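Local atomic coordinates of glycosyl hydrolase, BNR repeat (Ralstonia eutropha, PDB entry 3B7F), a protein that probably acts as a glycosyl hydrolase, with BNR repeats folded into a seven-bladed beta-propeller. Residues His59-Ala73 against Val117-Trp131. Numbering follows the deposited sequence.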
loop_
_atom_site.group_PDB
_atom_site.type_symbol
_atom_site.label_atom_id
_atom_site.label_comp_id
_atom_site.label_asym_id
_atom_site.label_seq_id
_atom_site.Cartn_x
_atom_site.Cartn_y
_atom_site.Cartn_z
ATOM N N HIS A 59 -1.642 6.042 7.310
ATOM C CA HIS A 59 -1.023 6.275 6.022
ATOM C C HIS A 59 -0.659 7.753 5.882
ATOM O O HIS A 59 -1.442 8.610 6.270
ATOM C CB HIS A 59 -2.012 5.864 4.934
ATOM C CG HIS A 59 -1.395 5.462 3.626
ATOM N ND1 HIS A 59 -2.135 5.400 2.474
ATOM C CD2 HIS A 59 -0.135 5.096 3.279
ATOM C CE1 HIS A 59 -1.368 4.988 1.478
ATOM N NE2 HIS A 59 -0.158 4.772 1.949
ATOM N N ILE A 60 0.538 8.032 5.364
ATOM C CA ILE A 60 0.990 9.404 5.143
ATOM C C ILE A 60 1.470 9.390 3.700
ATOM O O ILE A 60 2.354 8.593 3.356
ATOM C CB ILE A 60 2.128 9.890 6.109
ATOM C CG1 ILE A 60 1.892 9.457 7.566
ATOM C CG2 ILE A 60 2.251 11.418 6.025
ATOM C CD1 ILE A 60 3.079 9.673 8.455
ATOM N N VAL A 61 0.854 10.217 2.856
ATOM C CA VAL A 61 1.173 10.254 1.436
ATOM C C VAL A 61 1.401 11.687 0.969
ATOM O O VAL A 61 0.649 12.580 1.326
ATOM C CB VAL A 61 0.048 9.635 0.607
ATOM C CG1 VAL A 61 0.436 9.619 -0.879
ATOM C CG2 VAL A 61 -0.301 8.227 1.118
ATOM N N GLN A 62 2.450 11.884 0.179
ATOM C CA GLN A 62 2.752 13.162 -0.456
ATOM C C GLN A 62 2.035 13.209 -1.800
ATOM O O GLN A 62 1.955 12.182 -2.485
ATOM C CB GLN A 62 4.232 13.271 -0.737
ATOM C CG GLN A 62 4.653 14.554 -1.434
ATOM C CD GLN A 62 6.124 14.616 -1.602
ATOM O OE1 GLN A 62 6.730 13.736 -2.209
ATOM N NE2 GLN A 62 6.729 15.644 -1.048
ATOM N N ASP A 63 1.545 14.393 -2.175
ATOM C CA ASP A 63 0.950 14.608 -3.483
ATOM C C ASP A 63 2.139 14.762 -4.452
ATOM O O ASP A 63 2.880 15.741 -4.349
ATOM C CB ASP A 63 0.082 15.875 -3.478
ATOM C CG ASP A 63 -0.813 15.996 -4.693
ATOM O OD1 ASP A 63 -0.540 15.353 -5.717
ATOM O OD2 ASP A 63 -1.817 16.741 -4.610
ATOM N N PRO A 64 2.329 13.808 -5.390
ATOM C CA PRO A 64 3.445 13.958 -6.323
ATOM C C PRO A 64 3.188 15.066 -7.359
ATOM O O PRO A 64 4.130 15.508 -7.997
ATOM C CB PRO A 64 3.557 12.574 -6.990
ATOM C CG PRO A 64 2.235 12.013 -6.917
ATOM C CD PRO A 64 1.547 12.594 -5.693
ATOM N N ARG A 65 1.930 15.488 -7.515
ATOM C CA ARG A 65 1.585 16.604 -8.380
ATOM C C ARG A 65 2.049 17.927 -7.785
ATOM O O ARG A 65 2.396 18.820 -8.528
ATOM C CB ARG A 65 0.075 16.663 -8.620
ATOM C CG ARG A 65 -0.477 15.421 -9.354
ATOM C CD ARG A 65 -1.977 15.359 -9.260
ATOM N NE ARG A 65 -2.391 15.174 -7.883
ATOM C CZ ARG A 65 -3.642 15.033 -7.460
ATOM N NH1 ARG A 65 -4.667 14.954 -8.295
ATOM N NH2 ARG A 65 -3.851 14.899 -6.165
ATOM N N GLU A 66 2.013 18.041 -6.457
ATOM C CA GLU A 66 2.373 19.251 -5.703
ATOM C C GLU A 66 3.086 18.797 -4.430
ATOM O O GLU A 66 2.454 18.638 -3.392
ATOM C CB GLU A 66 1.125 20.063 -5.361
ATOM C CG GLU A 66 0.248 20.397 -6.556
ATOM C CD GLU A 66 -0.952 21.246 -6.207
ATOM O OE1 GLU A 66 -0.743 22.245 -5.477
ATOM O OE2 GLU A 66 -2.075 20.918 -6.696
ATOM N N PRO A 67 4.413 18.580 -4.489
ATOM C CA PRO A 67 5.162 17.980 -3.350
ATOM C C PRO A 67 5.002 18.638 -1.979
ATOM O O PRO A 67 5.234 17.990 -0.977
ATOM C CB PRO A 67 6.621 18.084 -3.810
ATOM C CG PRO A 67 6.541 18.081 -5.270
ATOM C CD PRO A 67 5.322 18.891 -5.600
ATOM N N GLU A 68 4.657 19.926 -1.946
ATOM C CA GLU A 68 4.416 20.650 -0.709
ATOM C C GLU A 68 3.140 20.147 0.022
ATOM O O GLU A 68 2.954 20.394 1.196
ATOM C CB GLU A 68 4.402 22.176 -0.995
ATOM C CG GLU A 68 3.239 22.787 -1.834
ATOM C CD GLU A 68 3.305 22.669 -3.378
ATOM O OE1 GLU A 68 4.083 21.870 -3.961
ATOM O OE2 GLU A 68 2.521 23.408 -4.012
ATOM N N ARG A 69 2.266 19.426 -0.690
ATOM C CA ARG A 69 1.029 18.894 -0.125
ATOM C C ARG A 69 1.155 17.438 0.335
ATOM O O ARG A 69 1.727 16.610 -0.393
ATOM C CB ARG A 69 -0.102 19.020 -1.147
ATOM C CG ARG A 69 -0.424 20.461 -1.483
ATOM C CD ARG A 69 -1.638 20.566 -2.382
ATOM N NE ARG A 69 -1.992 21.949 -2.713
ATOM C CZ ARG A 69 -2.749 22.765 -1.967
ATOM N NH1 ARG A 69 -3.208 22.417 -0.757
ATOM N NH2 ARG A 69 -3.013 23.991 -2.430
HETATM N N MSE A 70 0.645 17.152 1.548
HETATM C CA MSE A 70 0.616 15.814 2.122
HETATM C C MSE A 70 -0.672 15.567 2.873
HETATM O O MSE A 70 -1.227 16.494 3.465
HETATM C CB MSE A 70 1.713 15.600 3.141
HETATM C CG MSE A 70 3.119 15.854 2.681
HETATM SE SE MSE A 70 4.325 15.145 4.057
HETATM C CE MSE A 70 5.915 15.713 3.155
ATOM N N LEU A 71 -1.123 14.307 2.839
ATOM C CA LEU A 71 -2.299 13.833 3.575
ATOM C C LEU A 71 -1.856 12.716 4.495
ATOM O O LEU A 71 -0.923 11.992 4.183
ATOM C CB LEU A 71 -3.444 13.367 2.673
ATOM C CG LEU A 71 -4.179 14.446 1.830
ATOM C CD1 LEU A 71 -5.431 13.864 1.212
ATOM C CD2 LEU A 71 -4.555 15.706 2.622
HETATM N N MSE A 72 -2.511 12.647 5.649
HETATM C CA MSE A 72 -2.240 11.689 6.697
HETATM C C MSE A 72 -3.560 11.134 7.264
HETATM O O MSE A 72 -4.312 11.880 7.850
HETATM C CB MSE A 72 -1.459 12.387 7.803
HETATM C CG MSE A 72 -1.269 11.543 9.059
HETATM SE SE MSE A 72 -0.514 12.512 10.498
HETATM C CE MSE A 72 1.156 13.074 9.758
ATOM N N ALA A 73 -3.831 9.845 7.059
ATOM C CA ALA A 73 -5.004 9.154 7.606
ATOM C C ALA A 73 -4.719 8.854 9.095
ATOM O O ALA A 73 -3.690 8.252 9.447
ATOM C CB ALA A 73 -5.292 7.861 6.789
ATOM N N VAL A 117 -9.773 5.510 8.207
ATOM C CA VAL A 117 -9.336 5.724 6.838
ATOM C C VAL A 117 -8.050 4.931 6.779
ATOM O O VAL A 117 -7.113 5.196 7.542
ATOM C CB VAL A 117 -9.088 7.189 6.516
ATOM C CG1 VAL A 117 -8.598 7.349 5.055
ATOM C CG2 VAL A 117 -10.357 7.997 6.771
ATOM N N PHE A 118 -7.997 3.951 5.891
ATOM C CA PHE A 118 -6.849 3.062 5.801
ATOM C C PHE A 118 -5.820 3.452 4.732
ATOM O O PHE A 118 -4.620 3.351 4.968
ATOM C CB PHE A 118 -7.343 1.646 5.524
ATOM C CG PHE A 118 -6.251 0.637 5.478
ATOM C CD1 PHE A 118 -5.674 0.198 6.649
ATOM C CD2 PHE A 118 -5.803 0.122 4.280
ATOM C CE1 PHE A 118 -4.642 -0.729 6.626
ATOM C CE2 PHE A 118 -4.763 -0.804 4.253
ATOM C CZ PHE A 118 -4.186 -1.221 5.417
ATOM N N TRP A 119 -6.299 3.893 3.573
ATOM C CA TRP A 119 -5.459 4.158 2.410
ATOM C C TRP A 119 -5.816 5.453 1.725
ATOM O O TRP A 119 -6.977 5.719 1.549
ATOM C CB TRP A 119 -5.729 3.043 1.412
ATOM C CG TRP A 119 -4.806 2.986 0.265
ATOM C CD1 TRP A 119 -4.790 3.777 -0.844
ATOM C CD2 TRP A 119 -3.788 2.012 0.082
ATOM N NE1 TRP A 119 -3.784 3.374 -1.692
ATOM C CE2 TRP A 119 -3.169 2.278 -1.152
ATOM C CE3 TRP A 119 -3.340 0.937 0.848
ATOM C CZ2 TRP A 119 -2.122 1.518 -1.634
ATOM C CZ3 TRP A 119 -2.322 0.164 0.353
ATOM C CH2 TRP A 119 -1.715 0.463 -0.877
ATOM N N LEU A 120 -4.809 6.179 1.244
ATOM C CA LEU A 120 -4.954 7.460 0.552
ATOM C C LEU A 120 -4.215 7.371 -0.781
ATOM O O LEU A 120 -3.056 6.940 -0.824
ATOM C CB LEU A 120 -4.359 8.595 1.392
ATOM C CG LEU A 120 -5.048 9.012 2.699
ATOM C CD1 LEU A 120 -4.094 9.886 3.510
ATOM C CD2 LEU A 120 -6.380 9.706 2.418
ATOM N N THR A 121 -4.875 7.789 -1.855
ATOM C CA THR A 121 -4.304 7.790 -3.218
ATOM C C THR A 121 -4.504 9.156 -3.854
ATOM O O THR A 121 -5.632 9.635 -3.886
ATOM C CB THR A 121 -4.989 6.746 -4.108
ATOM O OG1 THR A 121 -4.708 5.460 -3.583
ATOM C CG2 THR A 121 -4.475 6.787 -5.503
ATOM N N PRO A 122 -3.422 9.780 -4.366
ATOM C CA PRO A 122 -3.623 11.030 -5.037
ATOM C C PRO A 122 -4.117 10.747 -6.461
ATOM O O PRO A 122 -3.732 9.749 -7.095
ATOM C CB PRO A 122 -2.228 11.675 -5.024
ATOM C CG PRO A 122 -1.282 10.595 -4.760
ATOM C CD PRO A 122 -2.009 9.370 -4.410
ATOM N N GLY A 123 -4.994 11.613 -6.947
ATOM C CA GLY A 123 -5.548 11.470 -8.272
ATOM C C GLY A 123 -4.608 11.729 -9.424
ATOM O O GLY A 123 -3.406 11.915 -9.251
ATOM N N HIS A 124 -5.221 11.761 -10.602
ATOM C CA HIS A 124 -4.571 11.963 -11.878
ATOM C C HIS A 124 -3.966 13.368 -11.983
ATOM O O HIS A 124 -4.444 14.302 -11.341
ATOM C CB HIS A 124 -5.620 11.739 -12.987
ATOM C CG HIS A 124 -5.038 11.570 -14.350
ATOM N ND1 HIS A 124 -4.950 12.601 -15.253
ATOM C CD2 HIS A 124 -4.511 10.485 -14.964
ATOM C CE1 HIS A 124 -4.370 12.167 -16.360
ATOM N NE2 HIS A 124 -4.106 10.883 -16.218
ATOM N N ALA A 125 -2.903 13.484 -12.789
ATOM C CA ALA A 125 -2.145 14.722 -13.028
ATOM C C ALA A 125 -3.016 15.888 -13.496
ATOM O O ALA A 125 -2.800 17.046 -13.108
ATOM C CB ALA A 125 -1.006 14.443 -14.067
ATOM N N SER A 126 -4.018 15.560 -14.312
ATOM C CA SER A 126 -4.947 16.518 -14.877
ATOM C C SER A 126 -6.038 16.950 -13.911
ATOM O O SER A 126 -6.845 17.802 -14.276
ATOM C CB SER A 126 -5.635 15.914 -16.096
ATOM O OG SER A 126 -6.599 14.959 -15.683
ATOM N N GLU A 127 -6.108 16.370 -12.707
ATOM C CA GLU A 127 -7.147 16.757 -11.742
ATOM C C GLU A 127 -6.524 17.120 -10.401
ATOM O O GLU A 127 -6.815 16.470 -9.399
ATOM C CB GLU A 127 -8.175 15.629 -11.615
ATOM C CG GLU A 127 -8.870 15.295 -12.937
ATOM C CD GLU A 127 -9.941 14.241 -12.799
ATOM O OE1 GLU A 127 -10.064 13.619 -11.721
ATOM O OE2 GLU A 127 -10.672 14.044 -13.785
ATOM N N PRO A 128 -5.704 18.211 -10.367
ATOM C CA PRO A 128 -5.038 18.562 -9.119
ATOM C C PRO A 128 -6.056 18.808 -8.011
ATOM O O PRO A 128 -7.150 19.268 -8.295
ATOM C CB PRO A 128 -4.224 19.825 -9.465
ATOM C CG PRO A 128 -4.711 20.306 -10.754
ATOM C CD PRO A 128 -5.391 19.170 -11.444
ATOM N N GLY A 129 -5.700 18.422 -6.783
ATOM C CA GLY A 129 -6.593 18.507 -5.637
ATOM C C GLY A 129 -7.502 17.319 -5.404
ATOM O O GLY A 129 -8.103 17.242 -4.334
ATOM N N THR A 130 -7.601 16.408 -6.385
ATOM C CA THR A 130 -8.449 15.220 -6.278
ATOM C C THR A 130 -7.687 14.049 -5.632
ATOM O O THR A 130 -6.541 13.773 -5.993
ATOM C CB THR A 130 -9.042 14.822 -7.660
ATOM O OG1 THR A 130 -9.923 15.864 -8.110
ATOM C CG2 THR A 130 -9.816 13.491 -7.596
ATOM N N TRP A 131 -8.309 13.393 -4.647
ATOM C CA TRP A 131 -7.756 12.221 -3.959
ATOM C C TRP A 131 -8.847 11.190 -3.754
ATOM O O TRP A 131 -10.038 11.523 -3.803
ATOM C CB TRP A 131 -7.259 12.569 -2.557
ATOM C CG TRP A 131 -6.040 13.423 -2.481
ATOM C CD1 TRP A 131 -5.961 14.743 -2.748
ATOM C CD2 TRP A 131 -4.735 13.016 -2.038
ATOM N NE1 TRP A 131 -4.676 15.187 -2.551
ATOM C CE2 TRP A 131 -3.902 14.143 -2.117
ATOM C CE3 TRP A 131 -4.185 11.795 -1.605
ATOM C CZ2 TRP A 131 -2.547 14.100 -1.753
ATOM C CZ3 TRP A 131 -2.839 11.753 -1.260
ATOM C CH2 TRP A 131 -2.042 12.890 -1.340
HETATM O O HOH W 1 -3.299 17.879 -2.676
HETATM O O HOH W 2 -2.861 18.315 -6.725
#
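Leu71 CD1 sits over the centre of one face of the Trp131 indole, while Arg65 NH2 lies off-centre over the other, at most weakly attracted: a compact example of how adjacent propeller blades interlock. The methyl makes a CH-pi contact, 3.4 Å from Trp131 CD2, Val61 CG1 packs on Trp131 CZ3, and Leu120 CD1 fits against Leu71 CB at 3.6 Å. In this tightly packed part, His59 ND1 accepts a hydrogen bond from Leu120 N (3.0 Å), nearly in the ring plane, and the ring turns an edge to the face of Trp119.

Arg65, bent at chi3 (-65°), is a closely held polar plug among carbonyls of 123-130: NH1 donates to His124 O (3.1 Å) and NH2 to Thr130 O (2.9 Å). Asp63 OD1 takes Arg65 NE through its syn lone pair in a salt bridge (2.9 Å) and also Arg65 N in an Asx turn. The looser side is wetter: one water joins Asp63 OD2 to Trp131 NE1, another links Asp63, Glu66 and Gly129 N. Outward, the contact thins to exposed Pro64 against Pro122 and Pro128 beside Glu66.

Strands 56-62 and 116-122 begin successive four-stranded blades; Ile60 meets strand 24-29 on the preceding blade, Phe118 strand 178-184 on the following one.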